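Local atomic coordinates of putative acetoin utilization protein, acetoin dehydrogenase (Thermus thermophilus, PDB entry 5AWE), a protein that is of unknown function but, combining paired CBS domains with an ACT domain, probably responds to a small-molecule ligand and may be linked to acetoin utilization. Residues 141-147 against 202-208; 164-170 against 181-186; 94-98 against 126-130. One frame throughout, in Å; residues are numbered along the deposited sequence.

Contact 1 (141-147 against 202-208); sequences LRITVDI and ERVVDVR
R142 and R208 pair through both sets of backbone polar groups: R142 N donates to R208 O at 2.7 Å, and R208 N returns a longer bond of 3.2 Å to R142 O. That second carbonyl is shared, because a water lies 2.8 Å from R142 O; the water also makes weak bonds with R142 NH1 and D206 OD1. One step on, T144 N donates to D206 O, while T144 O receives V205 N at 3.0 Å and, weakly, D206 N. Two residues thus face one, a classic beta bulge that shifts the register and gives V205 helix-like backbone angles. The bulge lies between a central and an outer strand of the four-stranded antiparallel sheet of the βαββαβ ACT fold, the two segments running at 155°. Past it, D146 N gives R203 O a nearly straight bond of 2.9 Å (171° at the hydrogen).

Side-chain polar groups gather on the face that carries R142, T144 and D146. With its CG lodged between backbone N and carbonyl carbon (chi1 88°), D206 swings OD1 to 2.9 Å from T144 OG1, a weak bond. D146 OD2 stands over a face of the R203 guanidinium, 3.8 Å from R203 NE, a long salt bridge in which no N-H points at the oxygen; R180 is the stronger partner. R142 NH1 comes within 3.8 Å of R208 NE, a proximity probably eased by E95 of the second subunit, which forms a salt bridge with R142 NE. The opposite face is apolar, with I143 and V204 meeting L197 of helix 193-199.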
ATOM      1  N   LEU A 141     -45.016  24.608  18.213  1.00 24.32           N
ATOM      2  CA  LEU A 141     -45.751  23.903  17.173  1.00 23.67           C
ATOM      3  C   LEU A 141     -45.234  24.223  15.788  1.00 22.87           C
ATOM      4  O   LEU A 141     -44.960  25.377  15.461  1.00 23.35           O
ATOM      5  CB  LEU A 141     -47.246  24.242  17.231  1.00 20.23           C
ATOM      6  CG  LEU A 141     -48.051  23.714  18.421  1.00 20.54           C
ATOM      7  CD1 LEU A 141     -49.553  23.904  18.150  1.00 17.17           C
ATOM      8  CD2 LEU A 141     -47.736  22.248  18.630  1.00 13.41           C
ATOM      9  N   ARG A 142     -45.119  23.184  14.973  1.00 22.41           N
ATOM     10  CA  ARG A 142     -44.827  23.342  13.561  1.00 22.86           C
ATOM     11  C   ARG A 142     -46.144  23.299  12.785  1.00 23.21           C
ATOM     12  O   ARG A 142     -46.823  22.272  12.738  1.00 23.79           O
ATOM     13  CB  ARG A 142     -43.893  22.220  13.111  1.00 20.23           C
ATOM     14  CG  ARG A 142     -43.537  22.230  11.640  1.00 24.13           C
ATOM     15  CD  ARG A 142     -42.788  20.954  11.286  1.00 25.22           C
ATOM     16  NE  ARG A 142     -42.197  20.984   9.957  1.00 17.26           N
ATOM     17  CZ  ARG A 142     -42.772  20.476   8.874  1.00 21.82           C
ATOM     18  NH1 ARG A 142     -43.964  19.905   8.966  1.00 19.18           N
ATOM     19  NH2 ARG A 142     -42.137  20.505   7.704  1.00 21.92           N
ATOM     20  N   ILE A 143     -46.510  24.425  12.187  1.00 23.71           N
ATOM     21  CA  ILE A 143     -47.810  24.554  11.542  1.00 23.14           C
ATOM     22  C   ILE A 143     -47.633  24.799  10.052  1.00 24.74           C
ATOM     23  O   ILE A 143     -47.060  25.811   9.647  1.00 25.00           O
ATOM     24  CB  ILE A 143     -48.621  25.733  12.157  1.00 22.69           C
ATOM     25  CG1 ILE A 143     -48.801  25.509  13.663  1.00 14.61           C
ATOM     26  CG2 ILE A 143     -49.991  25.861  11.472  1.00 16.33           C
ATOM     27  CD1 ILE A 143     -49.476  26.664  14.382  1.00 20.36           C
ATOM     28  N   THR A 144     -48.113  23.867   9.237  1.00 25.40           N
ATOM     29  CA  THR A 144     -48.258  24.129   7.813  1.00 25.64           C
ATOM     30  C   THR A 144     -49.624  24.748   7.593  1.00 27.01           C
ATOM     31  O   THR A 144     -50.639  24.170   7.980  1.00 28.48           O
ATOM     32  CB  THR A 144     -48.173  22.848   6.975  1.00 23.62           C
ATOM     33  OG1 THR A 144     -46.926  22.194   7.227  1.00 25.66           O
ATOM     34  CG2 THR A 144     -48.262  23.182   5.495  1.00 19.77           C
ATOM     35  N   VAL A 145     -49.649  25.927   6.980  1.00 26.72           N
ATOM     36  CA  VAL A 145     -50.898  26.624   6.737  1.00 26.19           C
ATOM     37  C   VAL A 145     -50.912  27.224   5.340  1.00 27.08           C
ATOM     38  O   VAL A 145     -49.900  27.748   4.865  1.00 27.72           O
ATOM     39  CB  VAL A 145     -51.118  27.738   7.790  1.00 28.08           C
ATOM     40  CG1 VAL A 145     -49.862  28.583   7.927  1.00 29.26           C
ATOM     41  CG2 VAL A 145     -52.298  28.614   7.391  1.00 23.01           C
ATOM     42  N   ASP A 146     -52.064  27.130   4.683  1.00 26.15           N
ATOM     43  CA  ASP A 146     -52.248  27.705   3.359  1.00 26.60           C
ATOM     44  C   ASP A 146     -53.008  29.014   3.466  1.00 28.32           C
ATOM     45  O   ASP A 146     -54.166  29.041   3.896  1.00 29.98           O
ATOM     46  CB  ASP A 146     -53.024  26.739   2.461  1.00 26.60           C
ATOM     47  CG  ASP A 146     -52.197  25.541   2.042  1.00 27.49           C
ATOM     48  OD1 ASP A 146     -50.949  25.630   2.077  1.00 30.66           O
ATOM     49  OD2 ASP A 146     -52.790  24.508   1.675  1.00 25.05           O
ATOM     50  N   ILE A 147     -52.355  30.101   3.075  1.00 27.72           N
ATOM     51  CA  ILE A 147     -52.992  31.408   3.071  1.00 27.36           C
ATOM     52  C   ILE A 147     -53.141  31.855   1.629  1.00 28.05           C
ATOM     53  O   ILE A 147     -52.396  31.402   0.752  1.00 28.60           O
ATOM     54  CB  ILE A 147     -52.143  32.456   3.827  1.00 28.06           C
ATOM     55  CG1 ILE A 147     -50.746  32.541   3.201  1.00 28.05           C
ATOM     56  CG2 ILE A 147     -52.060  32.095   5.304  1.00 21.40           C
ATOM     57  CD1 ILE A 147     -49.889  33.672   3.753  1.00 25.39           C
ATOM     58  N   GLU A 202     -58.542  30.685   8.265  1.00 42.12           N
ATOM     59  CA  GLU A 202     -57.314  30.256   7.608  1.00 40.99           C
ATOM     60  C   GLU A 202     -57.359  28.743   7.375  1.00 39.43           C
ATOM     61  O   GLU A 202     -58.075  28.021   8.071  1.00 38.74           O
ATOM     62  CB  GLU A 202     -56.106  30.630   8.469  1.00 41.13           C
ATOM     63  CG  GLU A 202     -54.906  31.105   7.675  1.00 39.70           C
ATOM     64  CD  GLU A 202     -55.141  32.446   7.004  1.00 38.67           C
ATOM     65  OE1 GLU A 202     -55.196  32.485   5.756  1.00 38.40           O
ATOM     66  OE2 GLU A 202     -55.269  33.462   7.723  1.00 33.43           O
ATOM     67  N   ARG A 203     -56.594  28.270   6.395  1.00 37.82           N
ATOM     68  CA  ARG A 203     -56.671  26.873   5.984  1.00 36.15           C
ATOM     69  C   ARG A 203     -55.521  26.040   6.547  1.00 34.68           C
ATOM     70  O   ARG A 203     -54.441  25.984   5.958  1.00 34.36           O
ATOM     71  CB  ARG A 203     -56.673  26.781   4.456  1.00 38.92           C
ATOM     72  CG  ARG A 203     -57.196  25.460   3.927  1.00 46.67           C
ATOM     73  CD  ARG A 203     -57.062  25.346   2.417  1.00 52.54           C
ATOM     74  NE  ARG A 203     -56.574  24.039   1.953  1.00 58.96           N
ATOM     75  CZ  ARG A 203     -56.474  22.934   2.699  1.00 61.90           C
ATOM     76  NH1 ARG A 203     -56.827  22.931   3.981  1.00 61.98           N
ATOM     77  NH2 ARG A 203     -56.011  21.815   2.157  1.00 61.58           N
ATOM     78  N   VAL A 204     -55.763  25.379   7.677  1.00 32.30           N
ATOM     79  CA  VAL A 204     -54.696  24.713   8.417  1.00 31.96           C
ATOM     80  C   VAL A 204     -54.449  23.294   7.916  1.00 32.16           C
ATOM     81  O   VAL A 204     -55.259  22.396   8.136  1.00 31.99           O
ATOM     82  CB  VAL A 204     -55.014  24.663   9.934  1.00 33.09           C
ATOM     83  CG1 VAL A 204     -53.906  23.924  10.680  1.00 31.74           C
ATOM     84  CG2 VAL A 204     -55.161  26.081  10.483  1.00 29.17           C
ATOM     85  N   VAL A 205     -53.314  23.100   7.252  1.00 32.14           N
ATOM     86  CA  VAL A 205     -53.013  21.835   6.597  1.00 32.46           C
ATOM     87  C   VAL A 205     -52.637  20.737   7.589  1.00 32.78           C
ATOM     88  O   VAL A 205     -53.207  19.643   7.554  1.00 33.38           O
ATOM     89  CB  VAL A 205     -51.870  22.005   5.574  1.00 34.61           C
ATOM     90  CG1 VAL A 205     -51.612  20.691   4.861  1.00 36.46           C
ATOM     91  CG2 VAL A 205     -52.230  23.090   4.568  1.00 29.72           C
ATOM     92  N   ASP A 206     -51.683  21.019   8.474  1.00 32.41           N
ATOM     93  CA  ASP A 206     -51.340  20.059   9.521  1.00 32.58           C
ATOM     94  C   ASP A 206     -50.548  20.662  10.677  1.00 33.20           C
ATOM     95  O   ASP A 206     -50.030  21.771  10.579  1.00 33.92           O
ATOM     96  CB  ASP A 206     -50.553  18.890   8.931  1.00 36.26           C
ATOM     97  CG  ASP A 206     -49.071  19.154   8.897  1.00 41.31           C
ATOM     98  OD1 ASP A 206     -48.675  20.226   8.397  1.00 48.64           O
ATOM     99  OD2 ASP A 206     -48.304  18.296   9.379  1.00 45.96           O
ATOM    100  N   VAL A 207     -50.459  19.914  11.774  1.00 32.95           N
ATOM    101  CA  VAL A 207     -49.829  20.399  12.994  1.00 33.03           C
ATOM    102  C   VAL A 207     -49.070  19.294  13.736  1.00 34.93           C
ATOM    103  O   VAL A 207     -49.632  18.242  14.067  1.00 34.82           O
ATOM    104  CB  VAL A 207     -50.876  20.986  13.954  1.00 32.07           C
ATOM    105  CG1 VAL A 207     -50.199  21.465  15.232  1.00 30.77           C
ATOM    106  CG2 VAL A 207     -51.618  22.125  13.277  1.00 30.42           C
ATOM    107  N   ARG A 208     -47.794  19.539  14.005  1.00 34.96           N
ATOM    108  CA  ARG A 208     -47.027  18.658  14.870  1.00 35.61           C
ATOM    109  C   ARG A 208     -46.117  19.454  15.796  1.00 35.42           C
ATOM    110  O   ARG A 208     -45.935  20.658  15.611  1.00 33.91           O
ATOM    111  CB  ARG A 208     -46.199  17.673  14.038  1.00 39.65           C
ATOM    112  CG  ARG A 208     -45.463  18.285  12.874  1.00 39.05           C
ATOM    113  CD  ARG A 208     -46.093  17.824  11.576  1.00 47.21           C
ATOM    114  NE  ARG A 208     -45.260  16.853  10.877  1.00 52.03           N
ATOM    115  CZ  ARG A 208     -45.171  15.566  11.194  1.00 54.81           C
ATOM    116  NH1 ARG A 208     -44.382  14.767  10.489  1.00 54.05           N
ATOM    117  NH2 ARG A 208     -45.867  15.079  12.213  1.00 61.36           N
TER
HETATM  118  O   HOH W   1     -46.849  20.629  10.434  1.00 34.90           O

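Contact 2 (164-170 against 181-186); sequences ANIVSIA and LVMRVV
N165 and V186 exchange two backbone bonds, N165 N to V186 O and V186 N to N165 O, both 2.8 Å. A170 and V182 form a like pair at the other end. Between them R184 is held by two different residues: V167 N donates to R184 O at 3.0 Å with 177° at the hydrogen, and R184 N donates to S168 O. This one-residue shift is a beta bulge, and V167 departs from extended geometry there (psi -31°). The strands form the mid-chain β-hairpin of the βαββαβ ACT fold, at one side of its sheet. Beyond it, I169 makes backbone bonds with the second subunit, and V167 O accepts from T171 OG1 of that subunit.

One water donates to S168 OG (3.1 Å) and V182 O; S168 OG also bonds to L134 O.

Apolar contacts occupy both faces. V167 CG2 meets V186 CG2 at 3.6 Å, the side chains crossing at about a right angle. On the face of I166 and I169, the selenomethionine M183 lies alongside I169, its CG 3.8 Å from I169 CG1, and I169 CG2 reaches L181 CD2 at 3.9 Å. M157 of helix 153-158 touches M183 and L181 there.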
ATOM      1  N   ALA A 164     -49.322  33.948  21.498  1.00 30.67           N
ATOM      2  CA  ALA A 164     -48.101  33.214  21.155  1.00 29.40           C
ATOM      3  C   ALA A 164     -47.241  33.994  20.157  1.00 28.10           C
ATOM      4  O   ALA A 164     -47.703  34.969  19.558  1.00 27.56           O
ATOM      5  CB  ALA A 164     -48.450  31.838  20.582  1.00 25.67           C
ATOM      6  N   ASN A 165     -45.996  33.552  19.984  1.00 26.11           N
ATOM      7  CA  ASN A 165     -45.043  34.223  19.107  1.00 26.50           C
ATOM      8  C   ASN A 165     -44.742  33.406  17.866  1.00 25.55           C
ATOM      9  O   ASN A 165     -44.768  32.175  17.902  1.00 26.65           O
ATOM     10  CB  ASN A 165     -43.722  34.478  19.840  1.00 31.13           C
ATOM     11  CG  ASN A 165     -43.872  35.432  20.998  1.00 33.82           C
ATOM     12  OD1 ASN A 165     -43.928  36.649  20.811  1.00 41.88           O
ATOM     13  ND2 ASN A 165     -43.935  34.885  22.212  1.00 30.57           N
ATOM     14  N   ILE A 166     -44.436  34.094  16.774  1.00 22.96           N
ATOM     15  CA  ILE A 166     -43.887  33.446  15.591  1.00 21.86           C
ATOM     16  C   ILE A 166     -42.368  33.585  15.620  1.00 22.30           C
ATOM     17  O   ILE A 166     -41.835  34.680  15.853  1.00 20.76           O
ATOM     18  CB  ILE A 166     -44.406  34.111  14.320  1.00 19.69           C
ATOM     19  CG1 ILE A 166     -45.927  34.019  14.285  1.00 19.97           C
ATOM     20  CG2 ILE A 166     -43.775  33.462  13.094  1.00 20.10           C
ATOM     21  CD1 ILE A 166     -46.577  35.136  13.490  1.00 21.82           C
ATOM     22  N   VAL A 167     -41.670  32.476  15.387  1.00 21.51           N
ATOM     23  CA  VAL A 167     -40.205  32.489  15.366  1.00 22.50           C
ATOM     24  C   VAL A 167     -39.645  32.394  13.944  1.00 21.07           C
ATOM     25  O   VAL A 167     -38.574  32.939  13.650  1.00 19.63           O
ATOM     26  CB  VAL A 167     -39.641  31.338  16.230  1.00 26.05           C
ATOM     27  CG1 VAL A 167     -38.132  31.256  16.093  1.00 28.28           C
ATOM     28  CG2 VAL A 167     -40.009  31.580  17.688  1.00 31.38           C
ATOM     29  N   SER A 168     -40.371  31.706  13.063  1.00 20.01           N
ATOM     30  CA  SER A 168     -39.960  31.619  11.667  1.00 19.54           C
ATOM     31  C   SER A 168     -41.064  31.144  10.742  1.00 20.13           C
ATOM     32  O   SER A 168     -41.926  30.349  11.122  1.00 19.84           O
ATOM     33  CB  SER A 168     -38.749  30.689  11.516  1.00 15.69           C
ATOM     34  OG  SER A 168     -39.110  29.349  11.787  1.00 15.35           O
ATOM     35  N   ILE A 169     -41.016  31.645   9.514  1.00 20.90           N
ATOM     36  CA  ILE A 169     -41.945  31.254   8.466  1.00 20.46           C
ATOM     37  C   ILE A 169     -41.145  30.854   7.238  1.00 19.77           C
ATOM     38  O   ILE A 169     -40.223  31.574   6.830  1.00 19.25           O
ATOM     39  CB  ILE A 169     -42.895  32.421   8.101  1.00 19.39           C
ATOM     40  CG1 ILE A 169     -43.836  32.700   9.275  1.00 17.95           C
ATOM     41  CG2 ILE A 169     -43.701  32.083   6.859  1.00 21.95           C
ATOM     42  CD1 ILE A 169     -44.613  33.995   9.144  1.00 18.88           C
ATOM     43  N   ALA A 170     -41.487  29.698   6.669  1.00 17.58           N
ATOM     44  CA  ALA A 170     -40.944  29.285   5.379  1.00 17.09           C
ATOM     45  C   ALA A 170     -42.057  28.961   4.383  1.00 18.39           C
ATOM     46  O   ALA A 170     -43.166  28.544   4.775  1.00 14.46           O
ATOM     47  CB  ALA A 170     -40.036  28.083   5.552  1.00  9.46           C
ATOM     48  N   LEU A 181     -47.299  27.805   3.898  1.00 19.86           N
ATOM     49  CA  LEU A 181     -46.291  28.217   4.864  1.00 19.34           C
ATOM     50  C   LEU A 181     -46.016  27.127   5.890  1.00 19.98           C
ATOM     51  O   LEU A 181     -46.938  26.470   6.384  1.00 19.94           O
ATOM     52  CB  LEU A 181     -46.745  29.495   5.588  1.00 15.87           C
ATOM     53  CG  LEU A 181     -47.171  30.654   4.681  1.00 15.07           C
ATOM     54  CD1 LEU A 181     -47.708  31.797   5.528  1.00  7.16           C
ATOM     55  CD2 LEU A 181     -45.983  31.109   3.827  1.00 14.64           C
ATOM     56  N   VAL A 182     -44.743  26.938   6.212  1.00 18.39           N
ATOM     57  CA  VAL A 182     -44.381  26.176   7.395  1.00 18.86           C
ATOM     58  C   VAL A 182     -43.971  27.188   8.454  1.00 19.73           C
ATOM     59  O   VAL A 182     -43.042  27.983   8.261  1.00 19.10           O
ATOM     60  CB  VAL A 182     -43.223  25.168   7.097  1.00 19.19           C
ATOM     61  CG1 VAL A 182     -42.827  24.421   8.361  1.00 17.26           C
ATOM     62  CG2 VAL A 182     -43.674  24.166   6.044  1.00 17.97           C
HETATM   63  N   MSE A 183     -44.695  27.179   9.564  1.00 19.78           N
HETATM   64  CA  MSE A 183     -44.589  28.250  10.546  1.00 20.97           C
HETATM   65  C   MSE A 183     -44.303  27.618  11.894  1.00 19.66           C
HETATM   66  O   MSE A 183     -44.939  26.640  12.272  1.00 19.85           O
HETATM   67  CB  MSE A 183     -45.906  29.048  10.599  1.00 26.35           C
HETATM   68  CG  MSE A 183     -45.857  30.330  11.436  1.00 34.95           C
HETATM   69 SE   MSE A 183     -47.507  31.062  11.726  1.00 52.60          SE
HETATM   70  CE  MSE A 183     -47.137  32.680  11.603  1.00 41.11           C
ATOM     71  N   ARG A 184     -43.329  28.160  12.614  1.00 20.27           N
ATOM     72  CA  ARG A 184     -43.062  27.690  13.960  1.00 19.63           C
ATOM     73  C   ARG A 184     -43.460  28.752  14.954  1.00 19.36           C
ATOM     74  O   ARG A 184     -43.030  29.896  14.858  1.00 20.15           O
ATOM     75  CB  ARG A 184     -41.583  27.317  14.112  1.00 19.51           C
ATOM     76  CG  ARG A 184     -41.281  25.962  13.504  1.00 17.23           C
ATOM     77  CD  ARG A 184     -39.808  25.661  13.414  1.00 13.58           C
ATOM     78  NE  ARG A 184     -39.595  24.408  12.686  1.00 21.98           N
ATOM     79  CZ  ARG A 184     -39.673  23.195  13.233  1.00 20.31           C
ATOM     80  NH1 ARG A 184     -39.959  23.058  14.522  1.00 18.76           N
ATOM     81  NH2 ARG A 184     -39.462  22.115  12.494  1.00 18.34           N
ATOM     82  N   VAL A 185     -44.316  28.368  15.890  1.00 20.42           N
ATOM     83  CA  VAL A 185     -44.839  29.300  16.874  1.00 21.28           C
ATOM     84  C   VAL A 185     -44.526  28.773  18.266  1.00 23.41           C
ATOM     85  O   VAL A 185     -44.463  27.558  18.479  1.00 21.74           O
ATOM     86  CB  VAL A 185     -46.368  29.476  16.719  1.00 24.52           C
ATOM     87  CG1 VAL A 185     -46.688  30.116  15.350  1.00 16.08           C
ATOM     88  CG2 VAL A 185     -47.064  28.119  16.854  1.00 19.47           C
ATOM     89  N   VAL A 186     -44.310  29.692  19.204  1.00 23.93           N
ATOM     90  CA  VAL A 186     -43.929  29.325  20.561  1.00 26.33           C
ATOM     91  C   VAL A 186     -44.618  30.213  21.585  1.00 28.01           C
ATOM     92  O   VAL A 186     -45.247  31.220  21.236  1.00 27.67           O
ATOM     93  CB  VAL A 186     -42.409  29.463  20.786  1.00 26.76           C
ATOM     94  CG1 VAL A 186     -41.640  28.537  19.841  1.00 24.46           C
ATOM     95  CG2 VAL A 186     -41.995  30.914  20.584  1.00 27.53           C
TER
HETATM   96  O   HOH W   2     -40.497  27.525   9.753  1.00 16.18           O

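Contact 3 (94-98 against 126-130); sequences LEKAA and VLRAF
L94 reaches A129 and V126 because its CG is anti to the backbone N (chi1 -175°), carrying the branched end across from helix 94-103. V126 answers in kind: its CG1 takes the same relation to the backbone N (chi1 177°), which sets that methyl against L94 and A98, with CG2 beside A97. The axes of the two short helical segments are 10.3 Å apart at closest approach and run at 134°, so side chains have to bridge the interval.

L94 carries much of that span. Its CG sits 3.6 Å from A129 CB, and CD1 touches V126 CG1 at 3.9 Å. CD1 also lies over one face of the F130 ring, displaced toward the rim, with its nearest ring atom F130 CZ at 4.2 Å. A98 approaches the same ring differently, at its edge and near its plane, CB being 4.0 Å from F130 CE2. That same CB meets V126 CG1 at 3.6 Å, A98 CA and V126 CA being the nearest such pair, at 6.5 Å. A97 CB makes a slacker contact of 4.3 Å with V126 CG2.

These helices are the two of a CBS domain, built as a β-α-β-β-α unit; L94 and V126 both touch I121 of strand 116-122, which places the helices on the same side of the sheet. W6 packs on L94 and A129. F130 reaches beyond the chain to meet F130 of the second subunit, joining the helix pair to the subunit interface.

All six touching side chains are apolar and buried, so the segments associate by dispersion and exclusion of water; their relative placement rests on the fit of methyl groups and ring, with no directional polar bond between them.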
ATOM      1  N   LEU A  94     -24.912  34.489   6.265  1.00 21.88           N
ATOM      2  CA  LEU A  94     -24.741  33.060   6.404  1.00 21.15           C
ATOM      3  C   LEU A  94     -25.224  32.354   5.129  1.00 22.02           C
ATOM      4  O   LEU A  94     -24.543  31.455   4.627  1.00 21.06           O
ATOM      5  CB  LEU A  94     -25.503  32.572   7.647  1.00 13.49           C
ATOM      6  CG  LEU A  94     -25.392  31.108   8.094  1.00 15.76           C
ATOM      7  CD1 LEU A  94     -26.282  30.233   7.224  1.00 11.28           C
ATOM      8  CD2 LEU A  94     -23.922  30.648   8.037  1.00  6.33           C
ATOM      9  N   GLU A  95     -26.365  32.793   4.591  1.00 22.64           N
ATOM     10  CA  GLU A  95     -27.010  32.130   3.446  1.00 24.55           C
ATOM     11  C   GLU A  95     -26.125  32.054   2.195  1.00 25.58           C
ATOM     12  O   GLU A  95     -26.321  31.186   1.337  1.00 26.23           O
ATOM     13  CB  GLU A  95     -28.331  32.833   3.071  1.00 22.52           C
ATOM     14  CG  GLU A  95     -29.331  32.984   4.211  1.00 23.57           C
ATOM     15  CD  GLU A  95     -29.247  34.345   4.891  1.00 27.23           C
ATOM     16  OE1 GLU A  95     -30.139  35.177   4.655  1.00 26.31           O
ATOM     17  OE2 GLU A  95     -28.293  34.587   5.663  1.00 30.52           O
ATOM     18  N   LYS A  96     -25.157  32.956   2.089  1.00 26.04           N
ATOM     19  CA  LYS A  96     -24.262  32.964   0.939  1.00 28.59           C
ATOM     20  C   LYS A  96     -23.390  31.709   0.950  1.00 28.01           C
ATOM     21  O   LYS A  96     -23.137  31.099  -0.088  1.00 28.90           O
ATOM     22  CB  LYS A  96     -23.372  34.210   0.968  1.00 32.46           C
ATOM     23  CG  LYS A  96     -22.889  34.653  -0.403  1.00 40.95           C
ATOM     24  CD  LYS A  96     -21.770  35.681  -0.279  1.00 51.87           C
ATOM     25  CE  LYS A  96     -21.585  36.489  -1.562  1.00 53.11           C
ATOM     26  NZ  LYS A  96     -22.433  37.717  -1.563  1.00 53.20           N
ATOM     27  N   ALA A  97     -22.943  31.320   2.137  1.00 27.55           N
ATOM     28  CA  ALA A  97     -22.113  30.137   2.271  1.00 26.94           C
ATOM     29  C   ALA A  97     -22.898  28.917   1.809  1.00 27.78           C
ATOM     30  O   ALA A  97     -22.390  28.107   1.030  1.00 28.48           O
ATOM     31  CB  ALA A  97     -21.663  29.963   3.727  1.00 21.36           C
ATOM     32  N   ALA A  98     -24.137  28.792   2.280  1.00 26.29           N
ATOM     33  CA  ALA A  98     -24.957  27.633   1.935  1.00 26.83           C
ATOM     34  C   ALA A  98     -25.137  27.561   0.426  1.00 25.98           C
ATOM     35  O   ALA A  98     -25.125  26.477  -0.160  1.00 26.16           O
ATOM     36  CB  ALA A  98     -26.329  27.716   2.624  1.00 18.80           C
ATOM     37  N   VAL A 126     -23.372  25.557   8.854  1.00 23.03           N
ATOM     38  CA  VAL A 126     -24.533  26.160   8.215  1.00 21.40           C
ATOM     39  C   VAL A 126     -25.792  25.472   8.725  1.00 21.82           C
ATOM     40  O   VAL A 126     -26.827  26.103   8.910  1.00 18.85           O
ATOM     41  CB  VAL A 126     -24.451  26.035   6.670  1.00 23.29           C
ATOM     42  CG1 VAL A 126     -25.699  26.600   6.027  1.00 22.10           C
ATOM     43  CG2 VAL A 126     -23.235  26.781   6.152  1.00 15.02           C
ATOM     44  N   LEU A 127     -25.702  24.172   8.976  1.00 23.24           N
ATOM     45  CA  LEU A 127     -26.853  23.461   9.514  1.00 24.00           C
ATOM     46  C   LEU A 127     -27.207  24.017  10.881  1.00 24.45           C
ATOM     47  O   LEU A 127     -28.356  24.355  11.143  1.00 24.48           O
ATOM     48  CB  LEU A 127     -26.567  21.961   9.615  1.00 24.52           C
ATOM     49  CG  LEU A 127     -26.696  21.182   8.303  1.00 30.13           C
ATOM     50  CD1 LEU A 127     -26.585  19.689   8.576  1.00 30.39           C
ATOM     51  CD2 LEU A 127     -28.039  21.509   7.647  1.00 29.82           C
ATOM     52  N   ARG A 128     -26.211  24.119  11.750  1.00 24.95           N
ATOM     53  CA  ARG A 128     -26.421  24.680  13.078  1.00 25.38           C
ATOM     54  C   ARG A 128     -27.136  26.039  12.976  1.00 22.97           C
ATOM     55  O   ARG A 128     -28.103  26.304  13.694  1.00 22.02           O
ATOM     56  CB  ARG A 128     -25.069  24.836  13.791  1.00 28.10           C
ATOM     57  CG  ARG A 128     -25.182  24.960  15.309  1.00 37.56           C
ATOM     58  CD  ARG A 128     -23.851  24.685  16.018  1.00 42.33           C
ATOM     59  NE  ARG A 128     -22.873  25.748  15.796  1.00 39.67           N
ATOM     60  CZ  ARG A 128     -21.884  25.672  14.909  1.00 43.48           C
ATOM     61  NH1 ARG A 128     -21.748  24.575  14.168  1.00 37.58           N
ATOM     62  NH2 ARG A 128     -21.038  26.688  14.755  1.00 33.91           N
ATOM     63  N   ALA A 129     -26.667  26.884  12.064  1.00 21.29           N
ATOM     64  CA  ALA A 129     -27.208  28.229  11.907  1.00 20.28           C
ATOM     65  C   ALA A 129     -28.698  28.201  11.566  1.00 20.68           C
ATOM     66  O   ALA A 129     -29.496  28.911  12.181  1.00 20.12           O
ATOM     67  CB  ALA A 129     -26.435  28.980  10.817  1.00 18.37           C
ATOM     68  N   PHE A 130     -29.070  27.378  10.587  1.00 20.27           N
ATOM     69  CA  PHE A 130     -30.464  27.281  10.171  1.00 20.72           C
ATOM     70  C   PHE A 130     -31.294  26.700  11.298  1.00 21.18           C
ATOM     71  O   PHE A 130     -32.442  27.081  11.496  1.00 22.09           O
ATOM     72  CB  PHE A 130     -30.600  26.409   8.919  1.00 19.08           C
ATOM     73  CG  PHE A 130     -30.213  27.110   7.641  1.00 17.85           C
ATOM     74  CD1 PHE A 130     -30.659  28.398   7.376  1.00 23.69           C
ATOM     75  CD2 PHE A 130     -29.405  26.478   6.703  1.00 23.72           C
ATOM     76  CE1 PHE A 130     -30.305  29.057   6.190  1.00 26.82           C
ATOM     77  CE2 PHE A 130     -29.046  27.122   5.517  1.00 27.95           C
ATOM     78  CZ  PHE A 130     -29.498  28.417   5.260  1.00 23.37           C
TER

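Overall arrangement
Contacts 1 and 2 belong to one ACT sheet, whose neighbouring strands 141-148 and 178-186 join them through backbone bonds such as I143 N to M183 O. Contact 3 pairs helices in a CBS domain, its centre about 25 Å from that of contact 1 and 19 Å from that of contact 2. Contacts 2 and 3 are buried, whereas contact 1, on the outer strand 203-209, is partly buried and richer in charged side chains. Backbone bonding dominates both sheet contacts, each with a bulge; contact 3 depends on apolar side chains. All three reach the second subunit, where E95 of one chain forms salt bridges with R142 and R184 of the other.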